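Local coordinates for protein PvdO (Pseudomonas aeruginosa, PDB 5HHA) that probably takes part in chromophore maturation in the periplasm, binds calcium, and belongs to the family of formylglycine-generating enzymes, at residues A[63-68]-A[264-269]; A[77-82]-A[281-286]; A[221-226]-A[236-241]; A[245-250]-A[269-274]. One frame throughout, in Å; residues are numbered along the deposited sequence.

Contact 1: residues A[63-68]-A[264-269]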
loop_
_atom_site.group_PDB
_atom_site.type_symbol
_atom_site.label_atom_id
_atom_site.label_comp_id
_atom_site.label_asym_id
_atom_site.label_seq_id
_atom_site.Cartn_x
_atom_site.Cartn_y
_atom_site.Cartn_z
ATOM N N PRO A 63 9.665 -17.087 -4.880
ATOM C CA PRO A 63 10.416 -17.126 -6.142
ATOM C C PRO A 63 10.210 -15.964 -7.095
ATOM O O PRO A 63 11.094 -15.723 -7.924
ATOM C CB PRO A 63 9.970 -18.457 -6.767
ATOM C CG PRO A 63 9.510 -19.274 -5.634
ATOM C CD PRO A 63 8.960 -18.356 -4.604
ATOM N N ASP A 64 9.095 -15.247 -6.987
ATOM C CA ASP A 64 8.860 -14.125 -7.880
ATOM C C ASP A 64 9.552 -12.838 -7.464
ATOM O O ASP A 64 9.352 -11.804 -8.119
ATOM C CB ASP A 64 7.359 -13.866 -8.085
ATOM C CG ASP A 64 6.606 -13.478 -6.814
ATOM O OD1 ASP A 64 7.174 -13.536 -5.709
ATOM O OD2 ASP A 64 5.421 -13.119 -6.953
ATOM N N GLU A 65 10.388 -12.876 -6.424
ATOM C CA GLU A 65 11.029 -11.674 -5.887
ATOM C C GLU A 65 12.404 -11.412 -6.497
ATOM O O GLU A 65 13.199 -10.660 -5.964
ATOM C CB GLU A 65 11.133 -11.765 -4.376
ATOM C CG GLU A 65 9.758 -11.804 -3.710
ATOM C CD GLU A 65 9.783 -12.163 -2.244
ATOM O OE1 GLU A 65 10.760 -11.841 -1.558
ATOM O OE2 GLU A 65 8.802 -12.720 -1.728
ATOM N N GLY A 66 12.670 -12.008 -7.646
ATOM C CA GLY A 66 13.916 -11.772 -8.349
ATOM C C GLY A 66 13.692 -11.668 -9.830
ATOM O O GLY A 66 12.639 -12.040 -10.345
ATOM N N PRO A 67 14.735 -11.223 -10.536
ATOM C CA PRO A 67 16.043 -10.863 -9.967
ATOM C C PRO A 67 16.046 -9.535 -9.230
ATOM O O PRO A 67 15.265 -8.614 -9.538
ATOM C CB PRO A 67 16.955 -10.764 -11.197
ATOM C CG PRO A 67 16.009 -10.507 -12.316
ATOM C CD PRO A 67 14.762 -11.283 -11.998
ATOM N N LEU A 68 16.946 -9.411 -8.283
ATOM C CA LEU A 68 17.288 -8.125 -7.720
ATOM C C LEU A 68 17.624 -7.210 -8.870
ATOM O O LEU A 68 18.350 -7.609 -9.802
ATOM C CB LEU A 68 18.493 -8.272 -6.819
ATOM C CG LEU A 68 18.250 -8.995 -5.504
ATOM C CD1 LEU A 68 19.554 -9.505 -4.919
ATOM C CD2 LEU A 68 17.557 -8.031 -4.555
ATOM N N GLY A 264 9.895 -6.868 0.293
ATOM C CA GLY A 264 9.884 -7.399 -1.052
ATOM C C GLY A 264 8.783 -8.380 -1.389
ATOM O O GLY A 264 8.710 -8.842 -2.519
ATOM N N ASN A 265 7.915 -8.695 -0.437
ATOM C CA ASN A 265 6.823 -9.632 -0.697
ATOM C C ASN A 265 5.914 -9.120 -1.800
ATOM O O ASN A 265 5.566 -7.930 -1.796
ATOM C CB ASN A 265 6.014 -9.865 0.584
ATOM C CG ASN A 265 5.131 -11.136 0.509
ATOM O OD1 ASN A 265 3.964 -11.088 0.178
ATOM N ND2 ASN A 265 5.705 -12.238 0.846
ATOM N N ARG A 266 5.478 -10.004 -2.686
ATOM C CA ARG A 266 4.607 -9.637 -3.799
ATOM C C ARG A 266 3.337 -10.461 -3.728
ATOM O O ARG A 266 3.336 -11.573 -3.200
ATOM C CB ARG A 266 5.288 -9.922 -5.156
ATOM C CG ARG A 266 6.657 -9.298 -5.282
ATOM C CD ARG A 266 7.314 -9.617 -6.612
ATOM N NE ARG A 266 6.742 -8.767 -7.653
ATOM C CZ ARG A 266 6.869 -8.984 -8.962
ATOM N NH1 ARG A 266 7.536 -10.042 -9.405
ATOM N NH2 ARG A 266 6.341 -8.132 -9.827
ATOM N N ASN A 267 2.249 -9.950 -4.291
ATOM C CA ASN A 267 1.022 -10.722 -4.432
ATOM C C ASN A 267 0.213 -10.091 -5.554
ATOM O O ASN A 267 0.628 -9.097 -6.141
ATOM C CB ASN A 267 0.270 -10.741 -3.092
ATOM C CG ASN A 267 -0.618 -11.973 -2.935
ATOM O OD1 ASN A 267 -0.949 -12.668 -3.887
ATOM N ND2 ASN A 267 -1.014 -12.243 -1.714
ATOM N N ASN A 268 -0.930 -10.673 -5.863
ATOM C CA ASN A 268 -1.731 -10.229 -7.001
ATOM C C ASN A 268 -3.205 -10.497 -6.729
ATOM O O ASN A 268 -3.555 -11.241 -5.832
ATOM C CB ASN A 268 -1.264 -10.906 -8.304
ATOM C CG ASN A 268 -1.509 -12.387 -8.306
ATOM O OD1 ASN A 268 -0.579 -13.185 -8.122
ATOM N ND2 ASN A 268 -2.747 -12.775 -8.456
ATOM N N ALA A 269 -4.055 -9.840 -7.487
ATOM C CA ALA A 269 -5.498 -10.036 -7.405
ATOM C C ALA A 269 -6.055 -9.698 -8.789
ATOM O O ALA A 269 -5.447 -8.953 -9.539
ATOM C CB ALA A 269 -6.105 -9.124 -6.346
HETATM O O HOH W 1 6.436 -12.666 -3.151
HETATM O O HOH W 2 3.498 -13.512 -5.245
#
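R266, E65 and D64 carry this contact in near-equal parts, R266 lying with its aliphatic part against D64 and with its guanidinium edge turned to D64 O. The chain bends at CG-CD (chi3 78°) and brings NH1 to the carbonyl oxygen of D64. That N-H...O bond is 2.8 Å long from R266 NH1 to D64 O and fairly straight at 154°. The carboxylate of D64 does something different: it lies over the arginine's methylenes, with OD2 3.7 Å from R266 CB. OD2 is well out of the guanidinium plane, where no N-H points at it, so the two charges attract only at a distance. An arginine suits this place because its long chain covers D64 while its several N-H groups serve different acceptors: NE forms a salt bridge to E154, and NH1 also bonds H228 O.

The contact joins a loop before strand 69-73 to the segment that runs into strand 266-269, in a formylglycine-generating-enzyme fold that has little regular secondary structure. Two waters bridge the segments. Water 1 accepts the N-H of R266, 2.9 Å from R266 N, and is also hydrogen-bonded to D64 OD1 and E65 OE2. Water 2 joins D64 OD2 to R266 O, 2.6 Å from D64 OD2. E65, which shares water 1 with D64, rests its CG 3.4 Å from G264 O. G264, a glycine, puts no side chain on the side facing E65. The acid is held on both oxygens, OE1 by T54 OG1 and OE2 by the salt bridge to R262.

Contact 2: residues A[77-82]-A[281-286]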
loop_
_atom_site.group_PDB
_atom_site.type_symbol
_atom_site.label_atom_id
_atom_site.label_comp_id
_atom_site.label_asym_id
_atom_site.label_seq_id
_atom_site.Cartn_x
_atom_site.Cartn_y
_atom_site.Cartn_z
ATOM N N PHE A 77 8.641 12.639 -5.507
ATOM C CA PHE A 77 7.205 12.478 -5.712
ATOM C C PHE A 77 6.607 12.213 -4.346
ATOM O O PHE A 77 7.315 11.860 -3.403
ATOM C CB PHE A 77 6.897 11.328 -6.678
ATOM C CG PHE A 77 7.360 9.993 -6.193
ATOM C CD1 PHE A 77 8.685 9.618 -6.289
ATOM C CD2 PHE A 77 6.442 9.087 -5.659
ATOM C CE1 PHE A 77 9.108 8.370 -5.830
ATOM C CE2 PHE A 77 6.846 7.837 -5.221
ATOM C CZ PHE A 77 8.168 7.480 -5.296
ATOM N N ALA A 78 5.304 12.423 -4.200
ATOM C CA ALA A 78 4.647 12.217 -2.912
ATOM C C ALA A 78 3.796 10.951 -2.927
ATOM O O ALA A 78 3.217 10.594 -3.948
ATOM C CB ALA A 78 3.788 13.425 -2.582
ATOM N N ILE A 79 3.699 10.323 -1.764
ATOM C CA ILE A 79 2.723 9.251 -1.544
ATOM C C ILE A 79 1.974 9.551 -0.277
ATOM O O ILE A 79 2.441 10.303 0.560
ATOM C CB ILE A 79 3.377 7.829 -1.489
ATOM C CG1 ILE A 79 4.239 7.670 -0.241
ATOM C CG2 ILE A 79 4.140 7.511 -2.748
ATOM C CD1 ILE A 79 4.620 6.195 0.012
ATOM N N SER A 80 0.816 8.937 -0.115
ATOM C CA SER A 80 0.094 9.098 1.137
ATOM C C SER A 80 0.873 8.388 2.246
ATOM O O SER A 80 1.294 7.228 2.092
ATOM C CB SER A 80 -1.350 8.646 0.987
ATOM O OG SER A 80 -1.479 7.304 0.563
ATOM N N ARG A 81 1.154 9.112 3.325
ATOM C CA ARG A 81 1.976 8.524 4.377
ATOM C C ARG A 81 1.265 7.387 5.088
ATOM O O ARG A 81 1.908 6.509 5.700
ATOM C CB ARG A 81 2.501 9.581 5.361
ATOM C CG ARG A 81 1.484 10.300 6.211
ATOM C CD ARG A 81 2.247 11.160 7.201
ATOM N NE ARG A 81 1.395 11.899 8.122
ATOM C CZ ARG A 81 1.863 12.525 9.197
ATOM N NH1 ARG A 81 3.169 12.524 9.453
ATOM N NH2 ARG A 81 1.025 13.174 10.005
ATOM N N TYR A 82 -0.060 7.426 5.030
ATOM C CA TYR A 82 -0.920 6.344 5.488
ATOM C C TYR A 82 -1.639 5.734 4.289
ATOM O O TYR A 82 -1.728 6.355 3.224
ATOM C CB TYR A 82 -2.004 6.879 6.421
ATOM C CG TYR A 82 -1.497 7.698 7.577
ATOM C CD1 TYR A 82 -0.650 7.140 8.513
ATOM C CD2 TYR A 82 -1.876 9.030 7.755
ATOM C CE1 TYR A 82 -0.202 7.865 9.596
ATOM C CE2 TYR A 82 -1.423 9.765 8.841
ATOM C CZ TYR A 82 -0.574 9.168 9.729
ATOM O OH TYR A 82 -0.126 9.898 10.809
ATOM N N ARG A 281 -2.914 3.251 -1.257
ATOM C CA ARG A 281 -2.362 4.591 -1.135
ATOM C C ARG A 281 -2.591 5.312 -2.469
ATOM O O ARG A 281 -2.922 4.705 -3.481
ATOM C CB ARG A 281 -0.866 4.538 -0.822
ATOM C CG ARG A 281 -0.553 3.932 0.503
ATOM C CD ARG A 281 0.948 3.862 0.765
ATOM N NE ARG A 281 1.167 2.932 1.841
ATOM C CZ ARG A 281 1.309 3.247 3.126
ATOM N NH1 ARG A 281 1.445 4.506 3.532
ATOM N NH2 ARG A 281 1.352 2.276 4.024
ATOM N N VAL A 282 -2.379 6.632 -2.443
ATOM C CA VAL A 282 -2.287 7.407 -3.656
ATOM C C VAL A 282 -0.944 8.109 -3.699
ATOM O O VAL A 282 -0.296 8.365 -2.679
ATOM C CB VAL A 282 -3.441 8.452 -3.791
ATOM C CG1 VAL A 282 -4.787 7.771 -3.976
ATOM C CG2 VAL A 282 -3.496 9.418 -2.607
ATOM N N ALA A 283 -0.567 8.454 -4.924
ATOM C CA ALA A 283 0.654 9.210 -5.187
ATOM C C ALA A 283 0.286 10.522 -5.861
ATOM O O ALA A 283 -0.764 10.615 -6.493
ATOM C CB ALA A 283 1.601 8.412 -6.073
ATOM N N ARG A 284 1.199 11.483 -5.776
ATOM C CA ARG A 284 0.966 12.817 -6.318
ATOM C C ARG A 284 2.263 13.333 -6.918
ATOM O O ARG A 284 3.301 13.316 -6.257
ATOM C CB ARG A 284 0.448 13.730 -5.203
ATOM C CG ARG A 284 0.908 15.182 -5.227
ATOM C CD ARG A 284 -0.221 16.112 -5.551
ATOM N NE ARG A 284 -0.288 17.326 -4.717
ATOM C CZ ARG A 284 0.549 18.362 -4.803
ATOM N NH1 ARG A 284 1.579 18.332 -5.626
ATOM N NH2 ARG A 284 0.359 19.411 -4.035
ATOM N N GLU A 285 2.210 13.807 -8.155
ATOM C CA GLU A 285 3.392 14.413 -8.758
ATOM C C GLU A 285 3.610 15.772 -8.112
ATOM O O GLU A 285 2.668 16.437 -7.693
ATOM C CB GLU A 285 3.233 14.506 -10.276
ATOM C CG GLU A 285 3.845 13.292 -10.999
ATOM C CD GLU A 285 2.925 12.658 -12.032
ATOM O OE1 GLU A 285 2.484 13.358 -12.961
ATOM O OE2 GLU A 285 2.657 11.444 -11.933
ATOM N N LEU A 286 4.873 16.172 -8.001
ATOM C CA LEU A 286 5.194 17.440 -7.362
ATOM C C LEU A 286 5.371 18.555 -8.386
ATOM O O LEU A 286 5.619 18.296 -9.562
ATOM C CB LEU A 286 6.429 17.276 -6.476
ATOM C CG LEU A 286 6.075 16.362 -5.304
ATOM C CD1 LEU A 286 7.298 15.969 -4.487
ATOM C CD2 LEU A 286 5.064 17.033 -4.424
ATOM O OXT LEU A 286 5.235 19.735 -8.053
#
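S80 and V282 are joined twice, once through backbone and once through a hydroxyl, and these bonds prolong an antiparallel ladder of the mixed sheet, in which strand 77-80 lies between strands 42-52 and 278-285. S80 N donates to V282 O, 2.9 Å away, while V282 N turns to the S80 side chain, 3.2 Å from S80 OG. The serine can answer because its OG stands between its own backbone N and carbonyl carbon (chi1 58°), and it passes its own proton on to Y82 O. The carbonyl S80 O takes R281 NH1 at 3.1 Å, with the oxygen in the guanidinium plane. A second, weak bond runs from NH1 to R81 O. The rest of the R281 guanidinium serves E219 through NE and Y211 O through NH2.

Strands 77-80 and 283-285 run at 157° to each other. A78 and R284 form the hydrogen-bonded pair, A78 N giving to R284 O at 3.0 Å and R284 N giving to A78 O. The next pair, I79 with A283, is non-hydrogen-bonded, and their CA atoms come within 4.2 Å. A small residue on one side suits so close a pair: the methyl of A283 fits beside the I79 branch, with A283 CB 4.3 Å from I79 CG2. R284 instead sends its guanidinium away from the strand partner, to a salt bridge with D35.

At the chain's end the leucine folds back over the start of strand 77-80, and the methyl CD1 of L286 lies 3.7 Å from F77 CA.

Contact 3: residues A[221-226]-A[236-241]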
loop_
_atom_site.group_PDB
_atom_site.type_symbol
_atom_site.label_atom_id
_atom_site.label_comp_id
_atom_site.label_asym_id
_atom_site.label_seq_id
_atom_site.Cartn_x
_atom_site.Cartn_y
_atom_site.Cartn_z
ATOM N N VAL A 221 -1.652 -1.532 -6.340
ATOM C CA VAL A 221 -0.728 -0.716 -7.133
ATOM C C VAL A 221 -1.125 -0.895 -8.601
ATOM O O VAL A 221 -1.921 -1.752 -8.939
ATOM C CB VAL A 221 0.760 -1.053 -6.882
ATOM C CG1 VAL A 221 1.112 -0.839 -5.409
ATOM C CG2 VAL A 221 1.073 -2.466 -7.293
ATOM N N ALA A 222 -0.543 -0.093 -9.495
ATOM C CA ALA A 222 -1.049 -0.027 -10.860
ATOM C C ALA A 222 -0.667 -1.241 -11.692
ATOM O O ALA A 222 -1.388 -1.612 -12.615
ATOM C CB ALA A 222 -0.554 1.227 -11.573
ATOM N N ASP A 223 0.500 -1.827 -11.419
ATOM C CA ASP A 223 1.148 -2.768 -12.315
ATOM C C ASP A 223 0.313 -3.994 -12.604
ATOM O O ASP A 223 -0.349 -4.546 -11.724
ATOM C CB ASP A 223 2.485 -3.267 -11.731
ATOM C CG ASP A 223 3.435 -2.149 -11.385
ATOM O OD1 ASP A 223 3.012 -1.174 -10.740
ATOM O OD2 ASP A 223 4.632 -2.263 -11.758
ATOM N N CYS A 224 0.405 -4.463 -13.842
ATOM C CA CYS A 224 -0.070 -5.793 -14.175
ATOM C C CYS A 224 0.848 -6.843 -13.584
ATOM O O CYS A 224 1.999 -6.588 -13.333
ATOM C CB CYS A 224 -0.170 -5.968 -15.687
ATOM S SG CYS A 224 -1.430 -4.844 -16.367
ATOM N N TRP A 225 0.311 -8.032 -13.375
ATOM C CA TRP A 225 1.058 -9.097 -12.717
ATOM C C TRP A 225 2.146 -9.693 -13.608
ATOM O O TRP A 225 1.936 -9.957 -14.811
ATOM C CB TRP A 225 0.094 -10.223 -12.315
ATOM C CG TRP A 225 0.811 -11.451 -11.821
ATOM C CD1 TRP A 225 1.476 -11.582 -10.650
ATOM C CD2 TRP A 225 0.930 -12.710 -12.494
ATOM N NE1 TRP A 225 2.013 -12.838 -10.541
ATOM C CE2 TRP A 225 1.691 -13.553 -11.664
ATOM C CE3 TRP A 225 0.469 -13.198 -13.721
ATOM C CZ2 TRP A 225 2.010 -14.867 -12.016
ATOM C CZ3 TRP A 225 0.786 -14.507 -14.078
ATOM C CH2 TRP A 225 1.540 -15.329 -13.222
ATOM N N HIS A 226 3.314 -9.931 -13.005
ATOM C CA HIS A 226 4.382 -10.722 -13.607
ATOM C C HIS A 226 4.961 -11.573 -12.513
ATOM O O HIS A 226 5.061 -11.161 -11.359
ATOM C CB HIS A 226 5.487 -9.839 -14.242
ATOM C CG HIS A 226 4.963 -8.861 -15.241
ATOM N ND1 HIS A 226 4.395 -7.669 -14.879
ATOM C CD2 HIS A 226 4.930 -8.894 -16.597
ATOM C CE1 HIS A 226 3.974 -7.028 -15.951
ATOM N NE2 HIS A 226 4.314 -7.742 -17.011
ATOM N N GLY A 236 10.925 3.557 -12.350
ATOM C CA GLY A 236 9.867 3.792 -11.372
ATOM C C GLY A 236 8.461 3.711 -11.935
ATOM O O GLY A 236 7.481 3.830 -11.181
ATOM N N SER A 237 8.330 3.536 -13.235
ATOM C CA SER A 237 7.025 3.386 -13.857
ATOM C C SER A 237 6.398 2.058 -13.473
ATOM O O SER A 237 7.078 1.105 -13.063
ATOM C CB SER A 237 7.129 3.506 -15.395
ATOM O OG SER A 237 7.847 2.434 -15.972
ATOM N N ALA A 238 5.101 1.986 -13.711
ATOM C CA ALA A 238 4.333 0.749 -13.572
ATOM C C ALA A 238 4.558 -0.174 -14.753
ATOM O O ALA A 238 4.643 0.289 -15.913
ATOM C CB ALA A 238 2.883 1.076 -13.479
ATOM N N TRP A 239 4.633 -1.473 -14.501
ATOM C CA TRP A 239 4.842 -2.481 -15.522
ATOM C C TRP A 239 3.502 -2.935 -16.021
ATOM O O TRP A 239 2.851 -3.787 -15.410
ATOM C CB TRP A 239 5.623 -3.632 -14.911
ATOM C CG TRP A 239 6.234 -4.593 -15.865
ATOM C CD1 TRP A 239 6.155 -4.590 -17.228
ATOM C CD2 TRP A 239 7.028 -5.724 -15.497
ATOM N NE1 TRP A 239 6.878 -5.660 -17.726
ATOM C CE2 TRP A 239 7.399 -6.378 -16.680
ATOM C CE3 TRP A 239 7.440 -6.254 -14.270
ATOM C CZ2 TRP A 239 8.180 -7.525 -16.672
ATOM C CZ3 TRP A 239 8.195 -7.393 -14.264
ATOM C CH2 TRP A 239 8.565 -8.026 -15.466
ATOM N N MET A 240 3.076 -2.326 -17.134
ATOM C CA MET A 240 1.762 -2.565 -17.683
ATOM C C MET A 240 1.784 -3.535 -18.856
ATOM O O MET A 240 2.805 -3.729 -19.520
ATOM C CB MET A 240 1.136 -1.237 -18.117
ATOM C CG MET A 240 1.055 -0.164 -17.034
ATOM S SD MET A 240 0.277 -0.720 -15.508
ATOM C CE MET A 240 -1.403 -1.049 -16.033
ATOM N N GLU A 241 0.647 -4.167 -19.078
ATOM C CA GLU A 241 0.433 -4.983 -20.260
ATOM C C GLU A 241 -0.881 -4.492 -20.844
ATOM O O GLU A 241 -1.716 -3.914 -20.135
ATOM C CB GLU A 241 0.385 -6.480 -19.912
ATOM C CG GLU A 241 1.661 -7.025 -19.229
ATOM C CD GLU A 241 2.854 -7.106 -20.158
ATOM O OE1 GLU A 241 2.625 -7.030 -21.386
ATOM O OE2 GLU A 241 4.012 -7.236 -19.684
HETATM O O HOH W 3 6.676 -0.687 -10.909
#
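H226 stacks on W239, and its side chain is engaged from the first carbon to the last nitrogen. CB lies over the face of the tryptophan's six-membered ring, 4.0 Å from its centroid, and chi1 (-55°, CG anti to the carbonyl carbon) then lays the imidazole along the indole. CG lies above CZ3 and CH2. ND1 sits 3.3 Å from W239 CD2, and CE1 hangs over the five-membered part of the indole, 3.3 Å from W239 CG. On the other side of the imidazole, CD2 passes over CE2 and CZ2. The two planes are only 6° apart, a face-to-face stack that a flat imidazole on a broad indole allows. At the tip, NE2 donates to E241 OE2 at 2.7 Å and 171°. The oxygen lies in the imidazole plane and uses its anti lone pair.

Tryptophan is held by its backbone too. W239 N donates to D223 OD2 at 2.9 Å, striking it from above the carboxylate plane. Water 3 adds a second bond to the same oxygen and ties it to S237 O, and D223 OD1 takes the N-H of E154. W239 O in turn accepts C224 N at 3.0 Å. The cysteine, in disulfide with C244, packs its SG 3.8 Å from M240 CE. These bonds and the disulfide pin the loop between strands 223-224 and 247-251 back onto its own start.

The carboxylate of E241 so near NE2 would tend to favour the doubly protonated imidazolium, which over the indole face might gain a cation-pi component.

Contact 4: residues A[245-250]-A[269-274]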
loop_
_atom_site.group_PDB
_atom_site.type_symbol
_atom_site.label_atom_id
_atom_site.label_comp_id
_atom_site.label_asym_id
_atom_site.label_seq_id
_atom_site.Cartn_x
_atom_site.Cartn_y
_atom_site.Cartn_z
ATOM N N GLU A 245 -5.272 -9.944 -16.681
ATOM C CA GLU A 245 -6.233 -10.653 -15.862
ATOM C C GLU A 245 -5.946 -10.419 -14.380
ATOM O O GLU A 245 -6.835 -10.510 -13.561
ATOM C CB GLU A 245 -6.168 -12.154 -16.136
ATOM C CG GLU A 245 -7.442 -12.914 -15.755
ATOM C CD GLU A 245 -7.318 -13.695 -14.460
ATOM O OE1 GLU A 245 -6.695 -14.787 -14.480
ATOM O OE2 GLU A 245 -7.854 -13.223 -13.427
ATOM N N LEU A 246 -4.686 -10.130 -14.062
ATOM C CA LEU A 246 -4.237 -9.965 -12.682
ATOM C C LEU A 246 -3.367 -8.731 -12.587
ATOM O O LEU A 246 -2.624 -8.415 -13.518
ATOM C CB LEU A 246 -3.441 -11.171 -12.222
ATOM C CG LEU A 246 -4.191 -12.498 -12.207
ATOM C CD1 LEU A 246 -3.226 -13.634 -11.938
ATOM C CD2 LEU A 246 -5.290 -12.491 -11.167
ATOM N N VAL A 247 -3.504 -8.020 -11.468
ATOM C CA VAL A 247 -2.643 -6.900 -11.155
ATOM C C VAL A 247 -1.949 -7.149 -9.820
ATOM O O VAL A 247 -2.333 -8.023 -9.064
ATOM C CB VAL A 247 -3.444 -5.576 -11.098
ATOM C CG1 VAL A 247 -4.012 -5.211 -12.484
ATOM C CG2 VAL A 247 -4.522 -5.610 -10.016
ATOM N N GLN A 248 -0.904 -6.389 -9.550
ATOM C CA GLN A 248 -0.145 -6.533 -8.311
ATOM C C GLN A 248 -0.828 -5.834 -7.147
ATOM O O GLN A 248 -1.450 -4.773 -7.304
ATOM C CB GLN A 248 1.259 -5.920 -8.465
ATOM C CG GLN A 248 2.081 -6.484 -9.604
ATOM C CD GLN A 248 2.665 -7.891 -9.418
ATOM O OE1 GLN A 248 2.608 -8.520 -8.357
ATOM N NE2 GLN A 248 3.234 -8.380 -10.462
ATOM N N ILE A 249 -0.653 -6.406 -5.960
ATOM C CA ILE A 249 -0.968 -5.757 -4.693
ATOM C C ILE A 249 0.269 -5.887 -3.802
ATOM O O ILE A 249 1.108 -6.785 -3.983
ATOM C CB ILE A 249 -2.231 -6.355 -4.023
ATOM C CG1 ILE A 249 -2.068 -7.849 -3.798
ATOM C CG2 ILE A 249 -3.454 -6.075 -4.874
ATOM C CD1 ILE A 249 -3.263 -8.515 -3.073
ATOM N N ARG A 250 0.414 -4.978 -2.852
ATOM C CA ARG A 250 1.607 -4.920 -2.017
ATOM C C ARG A 250 1.257 -4.783 -0.545
ATOM O O ARG A 250 0.153 -4.374 -0.172
ATOM C CB ARG A 250 2.509 -3.765 -2.447
ATOM C CG ARG A 250 3.426 -4.150 -3.629
ATOM C CD ARG A 250 4.371 -5.300 -3.245
ATOM N NE ARG A 250 5.442 -5.504 -4.216
ATOM C CZ ARG A 250 6.723 -5.272 -3.986
ATOM N NH1 ARG A 250 7.198 -4.881 -2.806
ATOM N NH2 ARG A 250 7.570 -5.526 -4.955
ATOM N N ALA A 269 -4.055 -9.840 -7.487
ATOM C CA ALA A 269 -5.498 -10.036 -7.405
ATOM C C ALA A 269 -6.055 -9.698 -8.789
ATOM O O ALA A 269 -5.447 -8.953 -9.539
ATOM C CB ALA A 269 -6.105 -9.124 -6.346
ATOM N N ALA A 270 -7.239 -10.203 -9.108
ATOM C CA ALA A 270 -7.931 -9.702 -10.289
ATOM C C ALA A 270 -8.372 -8.280 -9.993
ATOM O O ALA A 270 -8.789 -7.985 -8.852
ATOM C CB ALA A 270 -9.138 -10.577 -10.598
ATOM N N PRO A 271 -8.280 -7.376 -10.963
ATOM C CA PRO A 271 -8.620 -5.980 -10.654
ATOM C C PRO A 271 -10.071 -5.743 -10.242
ATOM O O PRO A 271 -10.366 -4.728 -9.599
ATOM C CB PRO A 271 -8.246 -5.220 -11.941
ATOM C CG PRO A 271 -8.137 -6.277 -12.992
ATOM C CD PRO A 271 -7.715 -7.522 -12.318
ATOM N N SER A 272 -10.970 -6.674 -10.560
ATOM C CA SER A 272 -12.360 -6.562 -10.146
ATOM C C SER A 272 -12.580 -7.147 -8.753
ATOM O O SER A 272 -13.690 -7.056 -8.241
ATOM C CB SER A 272 -13.272 -7.247 -11.174
ATOM O OG SER A 272 -12.956 -8.624 -11.284
ATOM N N ASP A 273 -11.567 -7.768 -8.142
ATOM C CA ASP A 273 -11.668 -8.267 -6.772
ATOM C C ASP A 273 -11.750 -7.088 -5.790
ATOM O O ASP A 273 -11.306 -5.978 -6.088
ATOM C CB ASP A 273 -10.417 -9.088 -6.385
ATOM C CG ASP A 273 -10.323 -10.446 -7.055
ATOM O OD1 ASP A 273 -11.327 -10.961 -7.590
ATOM O OD2 ASP A 273 -9.208 -11.024 -7.004
ATOM N N ARG A 274 -12.296 -7.355 -4.615
ATOM C CA ARG A 274 -12.197 -6.427 -3.503
ATOM C C ARG A 274 -12.219 -7.264 -2.241
ATOM O O ARG A 274 -12.625 -8.436 -2.242
ATOM C CB ARG A 274 -13.336 -5.399 -3.516
ATOM C CG ARG A 274 -14.719 -5.982 -3.292
ATOM C CD ARG A 274 -15.807 -4.939 -3.477
ATOM N NE ARG A 274 -15.928 -4.564 -4.879
ATOM C CZ ARG A 274 -15.904 -3.323 -5.352
ATOM N NH1 ARG A 274 -15.759 -2.276 -4.557
ATOM N NH2 ARG A 274 -16.025 -3.115 -6.655
#
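V247 CG2 meets P271, and L246 CD2 meets A270, each through the turn of its side chain. In V247, CG1 is anti to the carbonyl carbon (chi1 -65°), which puts CG2 between the backbone N and the carbonyl carbon, 4.2 Å from P271 CB. In L246, CG is likewise anti to the carbonyl carbon; with CD1 extended (chi2 171°), the second methyl CD2 is turned onto the A269-A270 peptide, 3.6 Å from A270 N.

Between these side chains the backbones pair. V247 N donates to A269 O at 2.9 Å and 172°, and A269 N returns the bond to V247 O at 3.0 Å. A269 is small enough to let I249 come close, with I249 CG2 at 4.3 Å from A269 CB. One residue before L246, E245 O lies 3.4 Å from P271 CD and also receives a CA-H contact from A270.

The chain then turns. D273 N donates to A270 O, and the carboxylate of D273 reaches back to A270 N, which lies 3.0 Å from D273 OD2 and above the carboxylate plane. Proline fits the second place of the turn because its restricted phi, near -63° here, is what that position needs. This is a type I beta turn that follows an antiparallel strand pair, here taking the chain from strand 266-269 on toward strand 278-285.

In the fold
Contacts 1, 3 and 4 form one cluster. Contacts 3 and 4 have centres 11 Å apart, and their backbones probably bond where D223 O meets Q248 N at 2.9 Å. Contacts 1 and 4 share A269, and contacts 1 and 3 pack where R266 NH1 lies 3.3 Å from H226 O. E154 ties the cluster together: its carboxylate holds R266 and R250, its backbone N bonds D223. Contact 2 does not touch them, its nearest atoms about 7 Å from contact 3 and about 8 Å from contact 4, though contacts 1, 2 and 4 reach one sheet. No contact reaches the calcium site; the side chains of N265 and R281 stay about 11 Å from those of T187 and N186.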